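Local coordinates for protein putative cathepsin d (Ixodes ricinus, PDB 5N7N) that is the zymogen of a tick cathepsin D of peptidase family A1, which probably cleaves proteins as an aspartic endopeptidase, at residues A[252-257]-A[323-328]. Sequence-based numbering, arbitrary orientation.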
loop_
_atom_site.group_PDB
_atom_site.type_symbol
_atom_site.label_atom_id
_atom_site.label_comp_id
_atom_site.label_asym_id
_atom_site.label_seq_id
_atom_site.Cartn_x
_atom_site.Cartn_y
_atom_site.Cartn_z
ATOM N N THR A 252 1.208 -1.928 1.347
ATOM C CA THR A 252 1.627 -3.255 1.813
ATOM C C THR A 252 2.515 -3.942 0.756
ATOM O O THR A 252 2.627 -3.461 -0.376
ATOM C CB THR A 252 0.387 -4.108 2.230
ATOM O OG1 THR A 252 0.777 -5.175 3.108
ATOM C CG2 THR A 252 -0.364 -4.686 1.027
ATOM N N SER A 253 3.161 -5.040 1.145
ATOM C CA SER A 253 4.027 -5.799 0.248
ATOM C C SER A 253 3.382 -7.083 -0.236
ATOM O O SER A 253 3.136 -7.233 -1.433
ATOM C CB SER A 253 5.362 -6.112 0.914
ATOM O OG SER A 253 6.072 -4.908 1.112
ATOM N N LEU A 254 3.085 -7.986 0.694
ATOM C CA LEU A 254 2.636 -9.333 0.337
ATOM C C LEU A 254 1.295 -9.306 -0.401
ATOM O O LEU A 254 0.579 -8.295 -0.416
ATOM C CB LEU A 254 2.551 -10.281 1.550
ATOM C CG LEU A 254 3.743 -10.528 2.517
ATOM C CD1 LEU A 254 3.926 -12.013 2.850
ATOM C CD2 LEU A 254 5.077 -9.970 2.039
ATOM N N ILE A 255 1.002 -10.407 -1.080
ATOM C CA ILE A 255 -0.322 -10.630 -1.606
ATOM C C ILE A 255 -1.037 -11.457 -0.564
ATOM O O ILE A 255 -0.529 -12.437 -0.028
ATOM C CB ILE A 255 -0.310 -11.288 -2.996
ATOM C CG1 ILE A 255 0.099 -10.253 -4.046
ATOM C CG2 ILE A 255 -1.685 -11.841 -3.371
ATOM C CD1 ILE A 255 0.625 -10.889 -5.318
ATOM N N THR A 256 -2.245 -11.035 -0.292
ATOM C CA THR A 256 -3.018 -11.571 0.782
ATOM C C THR A 256 -4.324 -12.052 0.154
ATOM O O THR A 256 -4.838 -11.389 -0.727
ATOM C CB THR A 256 -3.158 -10.449 1.837
ATOM O OG1 THR A 256 -2.152 -10.632 2.846
ATOM C CG2 THR A 256 -4.458 -10.457 2.450
ATOM N N GLY A 257 -4.834 -13.201 0.588
ATOM C CA GLY A 257 -6.110 -13.731 0.076
ATOM C C GLY A 257 -6.824 -14.616 1.082
ATOM O O GLY A 257 -6.336 -14.775 2.195
ATOM N N GLY A 323 5.640 -14.832 -1.094
ATOM C CA GLY A 323 4.973 -13.535 -1.018
ATOM C C GLY A 323 3.450 -13.582 -1.025
ATOM O O GLY A 323 2.818 -12.558 -1.278
ATOM N N PHE A 324 2.867 -14.757 -0.771
ATOM C CA PHE A 324 1.422 -14.926 -0.609
ATOM C C PHE A 324 1.151 -15.439 0.791
ATOM O O PHE A 324 1.749 -16.446 1.197
ATOM C CB PHE A 324 0.873 -15.965 -1.600
ATOM C CG PHE A 324 1.227 -15.697 -3.033
ATOM C CD1 PHE A 324 0.439 -14.861 -3.818
ATOM C CD2 PHE A 324 2.333 -16.309 -3.614
ATOM C CE1 PHE A 324 0.764 -14.618 -5.149
ATOM C CE2 PHE A 324 2.658 -16.081 -4.943
ATOM C CZ PHE A 324 1.878 -15.231 -5.712
ATOM N N MET A 325 0.270 -14.767 1.530
ATOM C CA MET A 325 -0.287 -15.381 2.746
ATOM C C MET A 325 -1.773 -15.129 2.958
ATOM O O MET A 325 -2.376 -14.213 2.394
ATOM C CB MET A 325 0.513 -15.059 4.018
ATOM C CG MET A 325 0.807 -13.599 4.284
ATOM S SD MET A 325 1.748 -13.466 5.826
ATOM C CE MET A 325 0.435 -13.613 7.042
ATOM N N GLY A 326 -2.354 -16.032 3.738
ATOM C CA GLY A 326 -3.764 -15.992 4.043
ATOM C C GLY A 326 -4.050 -14.868 5.019
ATOM O O GLY A 326 -3.275 -14.636 5.953
ATOM N N LEU A 327 -5.138 -14.150 4.764
ATOM C CA LEU A 327 -5.717 -13.246 5.730
ATOM C C LEU A 327 -7.216 -13.293 5.573
ATOM O O LEU A 327 -7.753 -12.832 4.561
ATOM C CB LEU A 327 -5.240 -11.825 5.488
ATOM C CG LEU A 327 -5.838 -10.714 6.346
ATOM C CD1 LEU A 327 -5.737 -11.056 7.826
ATOM C CD2 LEU A 327 -5.115 -9.418 6.043
ATOM N N GLU A 328 -7.886 -13.843 6.577
ATOM C CA GLU A 328 -9.343 -13.913 6.570
ATOM C C GLU A 328 -9.967 -12.554 6.913
ATOM O O GLU A 328 -9.552 -11.871 7.859
ATOM C CB GLU A 328 -9.837 -14.967 7.561
ATOM C CG GLU A 328 -11.327 -15.297 7.464
ATOM C CD GLU A 328 -11.809 -16.110 8.648
ATOM O OE1 GLU A 328 -13.034 -16.278 8.810
ATOM O OE2 GLU A 328 -10.961 -16.574 9.434
#
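Ile-255 lies alongside Phe-324, their side chains pointing the same way from neighbouring parallel strands. Its CB already touches the ring at Phe-324 CD1. With CG1 turned anti to the carbonyl carbon (chi1 -75°), Ile-255 CG2 lies anti to the backbone N and meets the ring at its edge, near the ring plane, 3.7 Å from Phe-324 CD1, while the terminal Ile-255 CD1 reaches Phe-324 CE1 at the same distance. Beneath this pair the backbones zip together through four hydrogen bonds. The first, from Ile-255 N to Gly-323 O, is nearly straight (2.8 Å, 169°), and Ile-255 O in turn accepts Met-325 N at 2.9 Å. Gly-257 continues the ladder, giving its N-H to Met-325 O and taking that of Leu-327. Thr-256 and Met-325 point to the other face; flanking them, Leu-327 CB presses tightly on Thr-256 CG2 (3.4 Å) and Leu-254 CD1 packs against Met-325 CG. The pairing belongs to the C-terminal lobe of the pepsin-like fold, a short way beyond Asn-249, the altered residue at the predicted second active-site aspartate position. Strand 255-257 runs between strand 318-326, parallel to it, and strand 334-336, antiparallel, while Leu-303 and Phe-294 of strands 299-303 and 292-296 pack against Ile-255.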